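Local coordinates for protein probable porin (Pseudomonas aeruginosa, PDB 2Y0H) that probably forms an OprD-type channel that lets small solutes cross the outer membrane, at residues A[162-170]-A[272-280]. Numbering follows the deposited sequence.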
loop_
_atom_site.group_PDB
_atom_site.type_symbol
_atom_site.label_atom_id
_atom_site.label_comp_id
_atom_site.label_asym_id
_atom_site.label_seq_id
_atom_site.Cartn_x
_atom_site.Cartn_y
_atom_site.Cartn_z
ATOM N N ASP A 162 -0.970 15.201 14.996
ATOM C CA ASP A 162 -0.265 14.622 13.860
ATOM C C ASP A 162 1.249 14.521 14.102
ATOM O O ASP A 162 1.707 14.376 15.241
ATOM C CB ASP A 162 -0.564 15.408 12.574
ATOM C CG ASP A 162 -2.012 15.254 12.103
ATOM O OD1 ASP A 162 -2.828 14.650 12.837
ATOM O OD2 ASP A 162 -2.331 15.734 10.989
ATOM N N ASP A 163 2.011 14.614 13.020
ATOM C CA ASP A 163 3.438 14.282 13.003
ATOM C C ASP A 163 3.645 12.790 12.870
ATOM O O ASP A 163 2.817 11.987 13.306
ATOM C CB ASP A 163 4.187 14.815 14.222
ATOM C CG ASP A 163 4.224 16.316 14.257
ATOM O OD1 ASP A 163 3.909 16.932 13.217
ATOM O OD2 ASP A 163 4.549 16.874 15.321
ATOM N N MET A 164 4.776 12.437 12.273
ATOM C CA MET A 164 5.043 11.077 11.834
ATOM C C MET A 164 6.075 10.353 12.694
ATOM O O MET A 164 6.968 10.964 13.289
ATOM C CB MET A 164 5.475 11.097 10.368
ATOM C CG MET A 164 4.360 11.540 9.445
ATOM S SD MET A 164 4.955 12.084 7.842
ATOM C CE MET A 164 5.881 13.566 8.290
ATOM N N TYR A 165 5.946 9.038 12.756
ATOM C CA TYR A 165 6.854 8.233 13.558
ATOM C C TYR A 165 6.839 6.821 12.992
ATOM O O TYR A 165 5.993 6.498 12.161
ATOM C CB TYR A 165 6.461 8.280 15.047
ATOM C CG TYR A 165 5.022 7.868 15.344
ATOM C CD1 TYR A 165 3.973 8.779 15.231
ATOM C CD2 TYR A 165 4.720 6.565 15.723
ATOM C CE1 TYR A 165 2.667 8.407 15.504
ATOM C CE2 TYR A 165 3.424 6.180 15.993
ATOM C CZ TYR A 165 2.401 7.101 15.882
ATOM O OH TYR A 165 1.114 6.708 16.145
ATOM N N ILE A 166 7.792 5.992 13.401
ATOM C CA ILE A 166 7.799 4.593 12.987
ATOM C C ILE A 166 6.602 3.902 13.613
ATOM O O ILE A 166 6.363 4.047 14.814
ATOM C CB ILE A 166 9.086 3.861 13.424
ATOM C CG1 ILE A 166 10.317 4.424 12.684
ATOM C CG2 ILE A 166 8.922 2.336 13.237
ATOM C CD1 ILE A 166 11.663 4.059 13.323
ATOM N N MET A 167 5.855 3.159 12.795
ATOM C CA MET A 167 4.701 2.391 13.268
ATOM C C MET A 167 5.102 1.464 14.413
ATOM O O MET A 167 5.994 0.626 14.249
ATOM C CB MET A 167 4.135 1.546 12.126
ATOM C CG MET A 167 2.871 0.752 12.476
ATOM S SD MET A 167 1.376 1.768 12.555
ATOM C CE MET A 167 1.512 2.500 14.191
ATOM N N GLY A 168 4.447 1.612 15.564
ATOM C CA GLY A 168 4.791 0.822 16.741
ATOM C C GLY A 168 5.630 1.546 17.789
ATOM O O GLY A 168 5.873 1.002 18.866
ATOM N N ARG A 169 6.068 2.771 17.505
ATOM C CA ARG A 169 6.899 3.501 18.475
ATOM C C ARG A 169 6.258 4.777 19.079
ATOM O O ARG A 169 5.074 5.055 18.867
ATOM C CB ARG A 169 8.318 3.769 17.917
ATOM C CG ARG A 169 8.675 2.932 16.689
ATOM C CD ARG A 169 9.974 2.115 16.790
ATOM N NE ARG A 169 11.169 2.927 16.933
ATOM C CZ ARG A 169 12.422 2.517 16.704
ATOM N NH1 ARG A 169 12.690 1.292 16.285
ATOM N NH2 ARG A 169 13.430 3.358 16.893
ATOM N N ASP A 170 7.059 5.537 19.828
ATOM C CA ASP A 170 6.586 6.677 20.638
ATOM C C ASP A 170 5.986 7.853 19.838
ATOM O O ASP A 170 6.719 8.661 19.242
ATOM C CB ASP A 170 7.736 7.175 21.532
ATOM C CG ASP A 170 7.310 8.279 22.497
ATOM O OD1 ASP A 170 6.101 8.618 22.548
ATOM O OD2 ASP A 170 8.202 8.810 23.207
ATOM N N ASP A 272 15.373 -5.035 14.721
ATOM C CA ASP A 272 14.088 -4.350 14.556
ATOM C C ASP A 272 13.167 -4.929 13.476
ATOM O O ASP A 272 13.618 -5.507 12.492
ATOM C CB ASP A 272 14.303 -2.857 14.280
ATOM C CG ASP A 272 14.876 -2.128 15.477
ATOM O OD1 ASP A 272 14.420 -2.425 16.602
ATOM O OD2 ASP A 272 15.786 -1.281 15.298
ATOM N N ALA A 273 11.869 -4.745 13.671
ATOM C CA ALA A 273 10.907 -4.948 12.605
ATOM C C ALA A 273 11.180 -3.943 11.487
ATOM O O ALA A 273 11.829 -2.930 11.700
ATOM C CB ALA A 273 9.483 -4.771 13.133
ATOM N N PHE A 274 10.677 -4.234 10.294
ATOM C CA PHE A 274 10.752 -3.306 9.179
ATOM C C PHE A 274 10.016 -1.990 9.487
ATOM O O PHE A 274 8.816 -1.998 9.768
ATOM C CB PHE A 274 10.159 -3.957 7.927
ATOM C CG PHE A 274 10.223 -3.094 6.704
ATOM C CD1 PHE A 274 11.452 -2.623 6.235
ATOM C CD2 PHE A 274 9.058 -2.753 6.014
ATOM C CE1 PHE A 274 11.526 -1.832 5.103
ATOM C CE2 PHE A 274 9.112 -1.955 4.869
ATOM C CZ PHE A 274 10.350 -1.494 4.408
ATOM N N PRO A 275 10.736 -0.860 9.433
ATOM C CA PRO A 275 10.129 0.450 9.720
ATOM C C PRO A 275 9.183 0.911 8.615
ATOM O O PRO A 275 9.573 0.946 7.442
ATOM C CB PRO A 275 11.338 1.388 9.791
ATOM C CG PRO A 275 12.536 0.471 9.990
ATOM C CD PRO A 275 12.194 -0.767 9.249
ATOM N N VAL A 276 7.945 1.225 8.993
ATOM C CA VAL A 276 7.025 1.956 8.125
ATOM C C VAL A 276 6.510 3.158 8.881
ATOM O O VAL A 276 6.507 3.158 10.117
ATOM C CB VAL A 276 5.818 1.091 7.678
ATOM C CG1 VAL A 276 6.243 0.101 6.612
ATOM C CG2 VAL A 276 5.193 0.358 8.877
ATOM N N LEU A 277 6.071 4.179 8.145
ATOM C CA LEU A 277 5.406 5.335 8.748
ATOM C C LEU A 277 4.117 4.928 9.473
ATOM O O LEU A 277 3.414 4.012 9.039
ATOM C CB LEU A 277 5.090 6.392 7.683
ATOM C CG LEU A 277 6.308 7.030 7.002
ATOM C CD1 LEU A 277 5.896 7.941 5.844
ATOM C CD2 LEU A 277 7.143 7.796 8.022
ATOM N N ASN A 278 3.813 5.617 10.568
ATOM C CA ASN A 278 2.599 5.362 11.343
ATOM C C ASN A 278 1.340 5.602 10.507
ATOM O O ASN A 278 1.387 6.267 9.470
ATOM C CB ASN A 278 2.551 6.301 12.543
ATOM C CG ASN A 278 2.416 7.736 12.114
ATOM O OD1 ASN A 278 3.344 8.308 11.536
ATOM N ND2 ASN A 278 1.238 8.312 12.324
ATOM N N GLY A 279 0.215 5.073 10.974
ATOM C CA GLY A 279 -1.056 5.229 10.285
ATOM C C GLY A 279 -1.370 4.038 9.395
ATOM O O GLY A 279 -2.093 4.157 8.413
ATOM N N TYR A 280 -0.816 2.885 9.735
ATOM C CA TYR A 280 -1.029 1.666 8.951
ATOM C C TYR A 280 -0.601 1.798 7.483
ATOM O O TYR A 280 -1.154 1.156 6.593
ATOM C CB TYR A 280 -2.487 1.200 9.062
ATOM C CG TYR A 280 -2.876 0.800 10.472
ATOM C CD1 TYR A 280 -2.439 -0.407 11.019
ATOM C CD2 TYR A 280 -3.670 1.630 11.258
ATOM C CE1 TYR A 280 -2.790 -0.782 12.305
ATOM C CE2 TYR A 280 -4.028 1.266 12.548
ATOM C CZ TYR A 280 -3.585 0.058 13.066
ATOM O OH TYR A 280 -3.937 -0.308 14.347
HETATM O O HOH W 1 7.234 -0.178 11.864
#
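A chi1 of 55° sets Tyr165 CG between its backbone N and carbonyl carbon, and Asn278 CG takes the same position; the two side chains cross at about a right angle, with the amide lying nearly flat over the ring, planes only 13° apart. Asn278 CB sits over the centre of the Tyr165 ring in a CH-pi contact, 3.5 Å from the centroid, while its amide spreads over the CD1–CE1 side. The stacked amide also turns its oxygen back to the partner's main chain: Tyr165 N donates to Asn278 OD1 at 3.0 Å, from well above the carbonyl plane. Asn278 N returns a bond to Tyr165 O (2.8 Å), so Tyr165 N-H and C=O are both bonded to Asn278, by side chain and backbone respectively. Further along, Met167 N donates an almost straight hydrogen bond (177°) to Val276 O, and a water links Met167 O to Val276 N. Met167 packs CB on Val276 CG2 at 3.6 Å, then bends so that SD hangs above the Tyr280 face, 4.9 Å from its centroid, a Met-aromatic contact. Arg169 NH2 hydrogen-bonds Ser240 OG and Pro242 O; NH1 stays beyond salt-bridge range of Asp272 OD1. A single beta bridge pairs Ile166 with Leu277, and a type II turn runs from Ile166 to Arg169: two long interstrand loops clasped together in an 18-stranded OprD-family beta-barrel.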